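Local coordinates for SufC protein (Thermus thermophilus, PDB 2D2E), which is an ABC-type ATPase of the Suf system that binds and hydrolyses ATP, probably in support of iron-sulfur cluster assembly, at residues A33-N38 and E229-L234; G46-G51 and G60-D65; K180-G185 and Q203-Y208; A188-N193 and N207-D212. One frame throughout, in Å; residues are numbered along the deposited sequence.

Contact 1 (A33-N38 and E229-L234)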
loop_
_atom_site.group_PDB
_atom_site.type_symbol
_atom_site.label_atom_id
_atom_site.label_comp_id
_atom_site.label_asym_id
_atom_site.label_seq_id
_atom_site.Cartn_x
_atom_site.Cartn_y
_atom_site.Cartn_z
ATOM N N ALA A 33 -0.418 8.141 -6.605
ATOM C CA ALA A 33 0.581 7.238 -7.172
ATOM C C ALA A 33 1.990 7.789 -6.877
ATOM O O ALA A 33 2.194 9.017 -6.871
ATOM C CB ALA A 33 0.380 7.138 -8.713
ATOM N N LEU A 34 2.952 6.885 -6.631
ATOM C CA LEU A 34 4.355 7.261 -6.437
ATOM C C LEU A 34 5.112 6.425 -7.468
ATOM O O LEU A 34 5.175 5.195 -7.365
ATOM C CB LEU A 34 4.875 6.916 -5.033
ATOM C CG LEU A 34 6.384 7.190 -4.851
ATOM C CD1 LEU A 34 6.757 8.646 -5.167
ATOM C CD2 LEU A 34 6.756 6.827 -3.427
ATOM N N MET A 35 5.664 7.115 -8.458
ATOM C CA MET A 35 6.398 6.478 -9.548
ATOM C C MET A 35 7.864 6.855 -9.486
ATOM O O MET A 35 8.273 7.716 -8.705
ATOM C CB MET A 35 5.817 6.939 -10.894
ATOM C CG MET A 35 4.365 6.567 -11.081
ATOM S SD MET A 35 3.786 7.009 -12.729
ATOM C CE MET A 35 4.712 5.863 -13.723
ATOM N N GLY A 36 8.664 6.192 -10.306
ATOM C CA GLY A 36 10.068 6.535 -10.343
ATOM C C GLY A 36 10.901 5.405 -10.902
ATOM O O GLY A 36 10.408 4.288 -11.081
ATOM N N PRO A 37 12.167 5.678 -11.219
ATOM C CA PRO A 37 13.060 4.645 -11.741
ATOM C C PRO A 37 13.255 3.681 -10.559
ATOM O O PRO A 37 13.136 4.092 -9.402
ATOM C CB PRO A 37 14.345 5.421 -12.039
ATOM C CG PRO A 37 13.865 6.831 -12.296
ATOM C CD PRO A 37 12.802 7.010 -11.244
ATOM N N ASN A 38 13.529 2.408 -10.821
ATOM C CA ASN A 38 13.741 1.491 -9.700
ATOM C C ASN A 38 15.056 1.831 -8.978
ATOM O O ASN A 38 16.047 2.197 -9.613
ATOM C CB ASN A 38 13.735 0.046 -10.188
ATOM C CG ASN A 38 12.378 -0.368 -10.723
ATOM O OD1 ASN A 38 11.344 -0.059 -10.123
ATOM N ND2 ASN A 38 12.369 -1.073 -11.851
ATOM N N GLU A 229 -2.153 12.758 -16.072
ATOM C CA GLU A 229 -1.475 13.050 -17.327
ATOM C C GLU A 229 0.037 12.927 -17.190
ATOM O O GLU A 229 0.728 12.601 -18.158
ATOM C CB GLU A 229 -1.828 14.463 -17.822
ATOM C CG GLU A 229 -1.325 15.570 -16.908
ATOM C CD GLU A 229 -2.357 16.010 -15.879
ATOM O OE1 GLU A 229 -3.288 15.242 -15.562
ATOM O OE2 GLU A 229 -2.235 17.149 -15.376
ATOM N N LEU A 230 0.553 13.200 -15.994
ATOM C CA LEU A 230 1.998 13.101 -15.773
ATOM C C LEU A 230 2.437 11.649 -15.890
ATOM O O LEU A 230 3.472 11.355 -16.479
ATOM C CB LEU A 230 2.386 13.648 -14.401
ATOM C CG LEU A 230 3.863 13.498 -13.986
ATOM C CD1 LEU A 230 4.796 14.112 -15.060
ATOM C CD2 LEU A 230 4.075 14.163 -12.619
ATOM N N ALA A 231 1.653 10.724 -15.339
ATOM C CA ALA A 231 2.013 9.310 -15.449
ATOM C C ALA A 231 1.933 8.878 -16.908
ATOM O O ALA A 231 2.743 8.091 -17.377
ATOM C CB ALA A 231 1.063 8.449 -14.604
ATOM N N LEU A 232 0.945 9.396 -17.631
ATOM C CA LEU A 232 0.788 9.049 -19.035
ATOM C C LEU A 232 1.981 9.493 -19.867
ATOM O O LEU A 232 2.509 8.725 -20.687
ATOM C CB LEU A 232 -0.497 9.684 -19.589
ATOM C CG LEU A 232 -1.772 9.108 -18.952
ATOM C CD1 LEU A 232 -2.966 10.046 -19.142
ATOM C CD2 LEU A 232 -2.047 7.750 -19.560
ATOM N N GLU A 233 2.416 10.729 -19.659
ATOM C CA GLU A 233 3.538 11.235 -20.430
ATOM C C GLU A 233 4.814 10.477 -20.077
ATOM O O GLU A 233 5.628 10.196 -20.938
ATOM C CB GLU A 233 3.710 12.742 -20.223
ATOM C CG GLU A 233 4.674 13.334 -21.261
ATOM C CD GLU A 233 4.551 14.835 -21.431
ATOM O OE1 GLU A 233 5.121 15.352 -22.421
ATOM O OE2 GLU A 233 3.898 15.494 -20.589
ATOM N N LEU A 234 4.971 10.116 -18.802
ATOM C CA LEU A 234 6.133 9.336 -18.382
ATOM C C LEU A 234 6.132 7.981 -19.074
ATOM O O LEU A 234 7.184 7.481 -19.478
ATOM C CB LEU A 234 6.113 9.086 -16.869
ATOM C CG LEU A 234 6.964 9.974 -15.972
ATOM C CD1 LEU A 234 6.681 9.598 -14.516
ATOM C CD2 LEU A 234 8.443 9.776 -16.292
#

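Contact 2 (G46-G51 and G60-D65)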
loop_
_atom_site.group_PDB
_atom_site.type_symbol
_atom_site.label_atom_id
_atom_site.label_comp_id
_atom_site.label_asym_id
_atom_site.label_seq_id
_atom_site.Cartn_x
_atom_site.Cartn_y
_atom_site.Cartn_z
ATOM N N GLY A 46 8.365 2.846 0.808
ATOM C CA GLY A 46 7.328 1.935 1.243
ATOM C C GLY A 46 7.783 1.060 2.403
ATOM O O GLY A 46 7.010 0.804 3.302
ATOM N N LYS A 47 9.032 0.605 2.394
ATOM C CA LYS A 47 9.498 -0.259 3.470
ATOM C C LYS A 47 9.631 0.509 4.776
ATOM O O LYS A 47 9.344 -0.034 5.854
ATOM C CB LYS A 47 10.833 -0.888 3.086
ATOM C CG LYS A 47 10.720 -1.867 1.936
ATOM C CD LYS A 47 12.094 -2.382 1.519
ATOM C CE LYS A 47 11.972 -3.365 0.360
ATOM N NZ LYS A 47 13.293 -3.884 -0.096
ATOM N N ILE A 48 10.064 1.764 4.675
ATOM C CA ILE A 48 10.215 2.612 5.848
ATOM C C ILE A 48 8.835 2.917 6.409
ATOM O O ILE A 48 8.658 2.964 7.622
ATOM C CB ILE A 48 10.974 3.893 5.490
ATOM C CG1 ILE A 48 12.430 3.520 5.188
ATOM C CG2 ILE A 48 10.878 4.922 6.624
ATOM C CD1 ILE A 48 13.306 4.677 4.792
ATOM N N LEU A 49 7.847 3.113 5.533
ATOM C CA LEU A 49 6.475 3.360 6.023
ATOM C C LEU A 49 5.968 2.148 6.790
ATOM O O LEU A 49 5.224 2.282 7.753
ATOM C CB LEU A 49 5.514 3.645 4.864
ATOM C CG LEU A 49 5.570 5.097 4.400
ATOM C CD1 LEU A 49 5.099 5.193 2.940
ATOM C CD2 LEU A 49 4.716 5.970 5.336
ATOM N N ALA A 50 6.369 0.968 6.347
ATOM C CA ALA A 50 5.960 -0.274 6.990
ATOM C C ALA A 50 6.652 -0.435 8.338
ATOM O O ALA A 50 6.128 -1.088 9.238
ATOM C CB ALA A 50 6.293 -1.451 6.100
ATOM N N GLY A 51 7.822 0.176 8.469
ATOM C CA GLY A 51 8.573 0.069 9.709
ATOM C C GLY A 51 9.763 -0.877 9.632
ATOM O O GLY A 51 10.233 -1.358 10.659
ATOM N N GLY A 60 13.441 13.969 9.623
ATOM C CA GLY A 60 12.075 13.867 9.125
ATOM C C GLY A 60 11.043 13.215 10.020
ATOM O O GLY A 60 11.339 12.727 11.112
ATOM N N GLU A 61 9.805 13.209 9.536
ATOM C CA GLU A 61 8.689 12.615 10.258
ATOM C C GLU A 61 7.708 11.987 9.280
ATOM O O GLU A 61 7.732 12.286 8.085
ATOM C CB GLU A 61 7.909 13.687 11.013
ATOM C CG GLU A 61 8.623 14.357 12.146
ATOM C CD GLU A 61 7.707 15.345 12.831
ATOM O OE1 GLU A 61 7.271 16.300 12.162
ATOM O OE2 GLU A 61 7.412 15.158 14.028
ATOM N N ILE A 62 6.873 11.100 9.805
ATOM C CA ILE A 62 5.800 10.489 9.031
ATOM C C ILE A 62 4.583 10.681 9.956
ATOM O O ILE A 62 4.506 10.079 11.038
ATOM C CB ILE A 62 6.021 8.990 8.773
ATOM C CG1 ILE A 62 7.250 8.785 7.876
ATOM C CG2 ILE A 62 4.796 8.409 8.083
ATOM C CD1 ILE A 62 7.437 7.348 7.410
ATOM N N LEU A 63 3.659 11.539 9.532
ATOM C CA LEU A 63 2.479 11.853 10.345
ATOM C C LEU A 63 1.234 11.193 9.803
ATOM O O LEU A 63 0.926 11.341 8.628
ATOM C CB LEU A 63 2.228 13.366 10.348
ATOM C CG LEU A 63 3.447 14.261 10.601
ATOM C CD1 LEU A 63 3.097 15.723 10.356
ATOM C CD2 LEU A 63 3.917 14.058 12.017
ATOM N N LEU A 64 0.518 10.474 10.660
ATOM C CA LEU A 64 -0.724 9.840 10.250
ATOM C C LEU A 64 -1.788 10.574 11.060
ATOM O O LEU A 64 -1.879 10.417 12.283
ATOM C CB LEU A 64 -0.698 8.348 10.577
ATOM C CG LEU A 64 -1.806 7.537 9.899
ATOM C CD1 LEU A 64 -1.437 6.061 9.860
ATOM C CD2 LEU A 64 -3.130 7.754 10.635
ATOM N N ASP A 65 -2.570 11.397 10.370
ATOM C CA ASP A 65 -3.607 12.213 11.012
ATOM C C ASP A 65 -3.051 13.004 12.200
ATOM O O ASP A 65 -3.624 13.022 13.294
ATOM C CB ASP A 65 -4.812 11.364 11.430
ATOM C CG ASP A 65 -5.581 10.812 10.228
ATOM O OD1 ASP A 65 -5.460 11.387 9.120
ATOM O OD2 ASP A 65 -6.307 9.815 10.391
#

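Contact 3 (K180-G185 and Q203-Y208)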
loop_
_atom_site.group_PDB
_atom_site.type_symbol
_atom_site.label_atom_id
_atom_site.label_comp_id
_atom_site.label_asym_id
_atom_site.label_seq_id
_atom_site.Cartn_x
_atom_site.Cartn_y
_atom_site.Cartn_z
ATOM N N LYS A 180 -5.000 -5.800 -11.824
ATOM C CA LYS A 180 -6.436 -5.601 -11.743
ATOM C C LYS A 180 -7.018 -6.018 -10.394
ATOM O O LYS A 180 -7.979 -5.415 -9.932
ATOM C CB LYS A 180 -7.147 -6.316 -12.908
ATOM C CG LYS A 180 -7.011 -5.527 -14.208
ATOM C CD LYS A 180 -7.929 -6.046 -15.302
ATOM C CE LYS A 180 -7.934 -5.093 -16.486
ATOM N NZ LYS A 180 -8.714 -5.643 -17.621
ATOM N N VAL A 181 -6.443 -7.043 -9.775
ATOM C CA VAL A 181 -6.913 -7.488 -8.463
ATOM C C VAL A 181 -6.691 -6.362 -7.454
ATOM O O VAL A 181 -7.561 -6.056 -6.623
ATOM C CB VAL A 181 -6.152 -8.728 -7.989
ATOM C CG1 VAL A 181 -6.280 -8.866 -6.480
ATOM C CG2 VAL A 181 -6.707 -9.969 -8.680
ATOM N N VAL A 182 -5.505 -5.764 -7.490
ATOM C CA VAL A 182 -5.237 -4.674 -6.568
ATOM C C VAL A 182 -6.151 -3.479 -6.874
ATOM O O VAL A 182 -6.663 -2.840 -5.966
ATOM C CB VAL A 182 -3.738 -4.296 -6.609
ATOM C CG1 VAL A 182 -3.452 -3.074 -5.721
ATOM C CG2 VAL A 182 -2.927 -5.481 -6.097
ATOM N N ALA A 183 -6.354 -3.160 -8.151
ATOM C CA ALA A 183 -7.227 -2.031 -8.485
ATOM C C ALA A 183 -8.643 -2.266 -7.980
ATOM O O ALA A 183 -9.291 -1.345 -7.497
ATOM C CB ALA A 183 -7.240 -1.802 -9.998
ATOM N N ARG A 184 -9.132 -3.495 -8.096
ATOM C CA ARG A 184 -10.492 -3.787 -7.637
ATOM C C ARG A 184 -10.593 -3.472 -6.158
ATOM O O ARG A 184 -11.554 -2.841 -5.708
ATOM C CB ARG A 184 -10.840 -5.256 -7.877
ATOM C CG ARG A 184 -12.219 -5.635 -7.336
ATOM C CD ARG A 184 -12.679 -6.975 -7.882
ATOM N NE ARG A 184 -12.792 -6.945 -9.338
ATOM C CZ ARG A 184 -13.513 -7.808 -10.048
ATOM N NH1 ARG A 184 -14.194 -8.775 -9.442
ATOM N NH2 ARG A 184 -13.554 -7.704 -11.370
ATOM N N GLY A 185 -9.571 -3.876 -5.406
ATOM C CA GLY A 185 -9.570 -3.611 -3.979
ATOM C C GLY A 185 -9.454 -2.126 -3.656
ATOM O O GLY A 185 -10.215 -1.596 -2.848
ATOM N N GLN A 203 3.313 2.698 -15.560
ATOM C CA GLN A 203 2.068 3.443 -15.468
ATOM C C GLN A 203 0.821 2.540 -15.574
ATOM O O GLN A 203 -0.254 2.930 -15.137
ATOM C CB GLN A 203 2.002 4.458 -16.627
ATOM C CG GLN A 203 0.730 5.325 -16.672
ATOM C CD GLN A 203 -0.436 4.730 -17.478
ATOM O OE1 GLN A 203 -0.299 3.733 -18.178
ATOM N NE2 GLN A 203 -1.582 5.362 -17.365
ATOM N N ARG A 204 0.985 1.343 -16.141
ATOM C CA ARG A 204 -0.144 0.430 -16.386
ATOM C C ARG A 204 -1.269 0.377 -15.362
ATOM O O ARG A 204 -2.433 0.561 -15.712
ATOM C CB ARG A 204 0.356 -1.000 -16.635
ATOM C CG ARG A 204 -0.712 -1.926 -17.247
ATOM C CD ARG A 204 -1.210 -1.386 -18.598
ATOM N NE ARG A 204 -0.087 -1.039 -19.471
ATOM C CZ ARG A 204 0.642 -1.917 -20.154
ATOM N NH1 ARG A 204 0.364 -3.213 -20.090
ATOM N NH2 ARG A 204 1.675 -1.498 -20.873
ATOM N N ILE A 205 -0.939 0.121 -14.103
ATOM C CA ILE A 205 -1.993 0.017 -13.090
ATOM C C ILE A 205 -2.865 1.260 -12.951
ATOM O O ILE A 205 -4.027 1.175 -12.504
ATOM C CB ILE A 205 -1.384 -0.397 -11.715
ATOM C CG1 ILE A 205 -2.500 -0.857 -10.756
ATOM C CG2 ILE A 205 -0.592 0.769 -11.106
ATOM C CD1 ILE A 205 -1.959 -1.463 -9.450
ATOM N N LEU A 206 -2.320 2.409 -13.342
ATOM C CA LEU A 206 -3.042 3.661 -13.199
ATOM C C LEU A 206 -4.163 3.840 -14.207
ATOM O O LEU A 206 -4.922 4.817 -14.144
ATOM C CB LEU A 206 -2.051 4.832 -13.210
ATOM C CG LEU A 206 -0.990 4.668 -12.119
ATOM C CD1 LEU A 206 -0.000 5.837 -12.170
ATOM C CD2 LEU A 206 -1.641 4.603 -10.740
ATOM N N ASN A 207 -4.265 2.893 -15.131
ATOM C CA ASN A 207 -5.370 2.907 -16.088
ATOM C C ASN A 207 -6.550 2.217 -15.389
ATOM O O ASN A 207 -7.713 2.392 -15.793
ATOM C CB ASN A 207 -4.992 2.144 -17.349
ATOM C CG ASN A 207 -3.937 2.867 -18.157
ATOM O OD1 ASN A 207 -4.099 4.041 -18.490
ATOM N ND2 ASN A 207 -2.852 2.179 -18.463
ATOM N N TYR A 208 -6.255 1.444 -14.332
ATOM C CA TYR A 208 -7.306 0.753 -13.580
ATOM C C TYR A 208 -7.625 1.484 -12.272
ATOM O O TYR A 208 -8.749 1.430 -11.796
ATOM C CB TYR A 208 -6.934 -0.724 -13.252
ATOM C CG TYR A 208 -6.283 -1.450 -14.388
ATOM C CD1 TYR A 208 -5.041 -2.056 -14.234
ATOM C CD2 TYR A 208 -6.886 -1.492 -15.655
ATOM C CE1 TYR A 208 -4.397 -2.673 -15.319
ATOM C CE2 TYR A 208 -6.249 -2.115 -16.739
ATOM C CZ TYR A 208 -5.006 -2.696 -16.562
ATOM O OH TYR A 208 -4.359 -3.289 -17.635
#

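Contact 4 (A188-N193 and N207-D212)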
loop_
_atom_site.group_PDB
_atom_site.type_symbol
_atom_site.label_atom_id
_atom_site.label_comp_id
_atom_site.label_asym_id
_atom_site.label_seq_id
_atom_site.Cartn_x
_atom_site.Cartn_y
_atom_site.Cartn_z
ATOM N N ALA A 188 -12.634 -0.321 -4.467
ATOM C CA ALA A 188 -13.714 -0.668 -3.546
ATOM C C ALA A 188 -13.584 0.070 -2.195
ATOM O O ALA A 188 -14.578 0.322 -1.517
ATOM C CB ALA A 188 -13.742 -2.168 -3.332
ATOM N N MET A 189 -12.359 0.418 -1.815
ATOM C CA MET A 189 -12.100 1.141 -0.569
ATOM C C MET A 189 -12.229 2.652 -0.695
ATOM O O MET A 189 -12.286 3.341 0.330
ATOM C CB MET A 189 -10.671 0.851 -0.056
ATOM C CG MET A 189 -10.479 -0.565 0.468
ATOM S SD MET A 189 -11.470 -0.850 1.950
ATOM C CE MET A 189 -10.571 0.059 3.212
ATOM N N ARG A 190 -12.235 3.170 -1.929
ATOM C CA ARG A 190 -12.308 4.620 -2.135
ATOM C C ARG A 190 -13.451 5.233 -1.360
ATOM O O ARG A 190 -14.589 4.761 -1.426
ATOM C CB ARG A 190 -12.498 4.971 -3.601
ATOM C CG ARG A 190 -11.292 4.853 -4.443
ATOM C CD ARG A 190 -11.602 5.526 -5.768
ATOM N NE ARG A 190 -10.631 5.202 -6.797
ATOM C CZ ARG A 190 -9.750 6.062 -7.292
ATOM N NH1 ARG A 190 -9.706 7.316 -6.855
ATOM N NH2 ARG A 190 -8.923 5.662 -8.234
ATOM N N GLY A 191 -13.145 6.308 -0.655
ATOM C CA GLY A 191 -14.153 6.959 0.166
ATOM C C GLY A 191 -13.497 8.037 1.007
ATOM O O GLY A 191 -12.261 8.127 1.086
ATOM N N PRO A 192 -14.301 8.833 1.720
ATOM C CA PRO A 192 -13.787 9.917 2.552
ATOM C C PRO A 192 -12.929 9.506 3.734
ATOM O O PRO A 192 -12.192 10.319 4.282
ATOM C CB PRO A 192 -15.064 10.648 2.984
ATOM C CG PRO A 192 -16.090 9.553 3.018
ATOM C CD PRO A 192 -15.774 8.772 1.754
ATOM N N ASN A 193 -12.996 8.233 4.090
ATOM C CA ASN A 193 -12.288 7.720 5.246
ATOM C C ASN A 193 -11.101 6.836 4.898
ATOM O O ASN A 193 -10.597 6.103 5.750
ATOM C CB ASN A 193 -13.280 6.932 6.103
ATOM C CG ASN A 193 -14.550 7.742 6.399
ATOM O OD1 ASN A 193 -14.460 8.872 6.892
ATOM N ND2 ASN A 193 -15.726 7.185 6.084
ATOM N N ASN A 207 -4.265 2.893 -15.131
ATOM C CA ASN A 207 -5.370 2.907 -16.088
ATOM C C ASN A 207 -6.550 2.217 -15.389
ATOM O O ASN A 207 -7.713 2.392 -15.793
ATOM C CB ASN A 207 -4.992 2.144 -17.349
ATOM C CG ASN A 207 -3.937 2.867 -18.157
ATOM O OD1 ASN A 207 -4.099 4.041 -18.490
ATOM N ND2 ASN A 207 -2.852 2.179 -18.463
ATOM N N TYR A 208 -6.255 1.444 -14.332
ATOM C CA TYR A 208 -7.306 0.753 -13.580
ATOM C C TYR A 208 -7.625 1.484 -12.272
ATOM O O TYR A 208 -8.749 1.430 -11.796
ATOM C CB TYR A 208 -6.934 -0.724 -13.252
ATOM C CG TYR A 208 -6.283 -1.450 -14.388
ATOM C CD1 TYR A 208 -5.041 -2.056 -14.234
ATOM C CD2 TYR A 208 -6.886 -1.492 -15.655
ATOM C CE1 TYR A 208 -4.397 -2.673 -15.319
ATOM C CE2 TYR A 208 -6.249 -2.115 -16.739
ATOM C CZ TYR A 208 -5.006 -2.696 -16.562
ATOM O OH TYR A 208 -4.359 -3.289 -17.635
ATOM N N ILE A 209 -6.624 2.170 -11.713
ATOM C CA ILE A 209 -6.799 2.951 -10.485
ATOM C C ILE A 209 -6.449 4.377 -10.887
ATOM O O ILE A 209 -5.273 4.719 -10.944
ATOM C CB ILE A 209 -5.791 2.562 -9.356
ATOM C CG1 ILE A 209 -5.817 1.062 -9.093
ATOM C CG2 ILE A 209 -6.139 3.324 -8.081
ATOM C CD1 ILE A 209 -4.838 0.584 -7.989
ATOM N N GLN A 210 -7.448 5.208 -11.157
ATOM C CA GLN A 210 -7.165 6.582 -11.545
ATOM C C GLN A 210 -6.682 7.379 -10.315
ATOM O O GLN A 210 -7.414 7.521 -9.339
ATOM C CB GLN A 210 -8.427 7.217 -12.111
ATOM C CG GLN A 210 -8.248 8.699 -12.387
ATOM C CD GLN A 210 -9.213 9.234 -13.427
ATOM O OE1 GLN A 210 -9.807 8.467 -14.186
ATOM N NE2 GLN A 210 -9.371 10.543 -13.498
ATOM N N PRO A 211 -5.452 7.917 -10.353
ATOM C CA PRO A 211 -4.938 8.680 -9.214
ATOM C C PRO A 211 -5.349 10.157 -9.216
ATOM O O PRO A 211 -5.503 10.771 -10.282
ATOM C CB PRO A 211 -3.422 8.527 -9.351
ATOM C CG PRO A 211 -3.234 8.537 -10.861
ATOM C CD PRO A 211 -4.393 7.655 -11.354
ATOM N N ASP A 212 -5.540 10.701 -8.026
ATOM C CA ASP A 212 -5.869 12.114 -7.869
ATOM C C ASP A 212 -4.602 12.938 -8.049
ATOM O O ASP A 212 -4.652 14.101 -8.466
ATOM C CB ASP A 212 -6.448 12.363 -6.480
ATOM C CG ASP A 212 -7.740 11.640 -6.281
ATOM O OD1 ASP A 212 -8.712 11.936 -7.023
ATOM O OD2 ASP A 212 -7.793 10.764 -5.410
HETATM O O HOH W 1 -10.539 9.648 -4.699
#

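Contact 1 (A33-N38 and E229-L234)
M35 leaves its strand with CG anti to its own carbonyl carbon (chi1 -61°) and runs straight through chi2, which carries the thioether out from the sheet to helix 228-237 and sets it beside A231. The chain then bends at chi3 (68°), turning CE off the line that SD has followed. It is the sulfur that does the touching: SD lies 3.6 Å from A231 CB and 4.0 Å from A231 CA, close against the helix backbone because alanine adds so little bulk there. Just under a turn further on, L234 approaches the same atom more loosely, with CD1 4.3 Å from M35 SD. The chi1 of that leucine, -99°, is well off a staggered value. A231 and L234, three residues apart, thus present one face of the helix to the methionine. No hydrogen bond crosses here; the joint is buried and apolar, and the two chains stay 7.9 Å apart even at their nearest CA atoms, those of M35 and A231.

M35 is the last residue of strand 31-35, the central strand of the mixed sheet in this P-loop ATPase fold, and G36 directly after it opens the Walker A sequence. The M35 side chain lies about 6 Å from that of K42, which contacts ADP in another structure of this protein. Y239 of the following helix packs on both M35 and L234, and its OH is bonded to G36 N.

Contact 2 (G46-G51 and G60-D65)
I62 reaches from strand 60-64 to L49 and I48 on helix 42-50, joining the antiparallel beta part of the ABC ATPase to the helix that follows its Walker A loop. From its CB, which points toward the helix, the side chain forks. CG2, the short branch, is anti to the backbone N and meets L49 CD2 at 3.7 Å. CG1 goes the other way, anti to the carbonyl carbon (chi1 -66°), and serves mainly as a spacer. Beyond it the chain stays extended and delivers CD1, which also lies 3.7 Å from L49 CD2. One leucine methyl therefore sits against both methyls of the isoleucine. CD1 has further neighbours on the helix: L49 CG at 4.2 Å and, more loosely, I48 CG2 at 4.3 Å.

L49 does not start out aimed at the strand. Its CA-CB bond runs across the direction of approach, and it is the CD2 branch that covers the remaining distance, while CD1 is directed away from I62. The two side chains cross obliquely, in a contact that is entirely apolar and buried.

The helix ends one residue after L49, at A50. G51, with positive phi, is the C-prime residue of a Schellman motif, and R77 NH1 takes up the carbonyl oxygens of I48 and L49 at this end. L49 also packs on V166 of strand 164-168, and I48 on A11 of strand 3-13. Within the terminal turn, A50 N is bonded to G46 O at 3.1 Å, whereas G51 N reaches I48 O only weakly, at 3.0 Å.

Contact 3 (K180-G185 and Q203-Y208)
R204 O lies above one face of the Y208 ring, toward its rim and opposite to the face that K180 crosses, and is gripped twice: by N207 N at 3.0 Å and, weakly, by N207 ND2. The amide of N207 is held further by Q203, whose NE2 gives OD1 a nearly straight bond of 3.1 Å (166°), approaching from above the carbonyl plane. Y208 N bonds I205 O, so the tight turn is held where the tyrosine leaves it.

On the other face, K180 passes as an extended chain. CG stands over the ring centre, 3.9 Å from the centroid and 8° off the normal, a CH-pi contact; farther along, CE lies over the same face, 3.4 Å from Y208 CE2. The ring thus has aliphatic carbons on one face and, off-centre, a carbonyl oxygen on the other. Next to it A183 CB packs on Y208 CB at 3.4 Å, where the two backbones come nearest. V182 CG1 touches I205 CD1 more loosely.

The loop between strands 195-199 and 213-218 therefore lies along helix 176-189, whose V181 and V182 also pack on helix 148-160, while Q203 and L206 touch helix 228-237.

Contact 4 (A188-N193 and N207-D212)
The backbones of R190 and I209 keep their distance, 10.1 Å between CA atoms, and the gap is bridged by the arginine side chain, extended from CG to NE. Its target is the carbonyl of Q210. NH2 gives Q210 O a short, nearly straight bond of 2.6 Å (169°); the oxygen lies close to the guanidinium plane, but the donor is tilted 33° from the plane of the carbonyl. NH1 adds a weak second bond to the same oxygen. I209 CG2 packs obliquely against the guanidinium, 3.6 Å from NH2.

R190 is the first residue beyond helix 176-189, the crossover helix of a beta-alpha-beta unit that links the parallel, adjacent strands 164-168 and 195-199. Its side chain turns back to the loop that leads from 195-199 into strand 213-218, on the far side of strand 31-35, and V31 of that central strand touches both R190 and I209. NE is held by N187 OD1, which helps fix the rotation of the guanidinium.

D212 stays short of a salt bridge: its OD2 is 4.2 Å from R190 NH1, with carboxylate and guanidinium planes 85° apart. A water spans the pair, donating to D212 OD2 at 3.0 Å and accepting weakly from R190 NH1. The stronger tie of D212 OD2 is to V31 N, and the arginine's charge nearby would probably favour the ionised carboxylate.

Overall arrangement
All four contacts belong to one ABC ATPase domain. Contact 1 brackets the rest along the chain: contact 2 comes first, then contacts 3 and 4, which share N207 and Y208 and both use helix 176-189, their centres 10 Å apart. Contact 1 adjoins both, since A33 and A231 pack on L206, and A33 meets P211. The loop between strands 195-199 and 213-218 therefore packs against the central strand 31-35 and two helices, 176-189 and 228-237. Contact 2 stands apart, 21 Å from contacts 1 and 4 and 23 Å from contact 3 between centres, but strand 31-35 leads through the nucleotide-binding Walker A loop directly into its helix, 42-50.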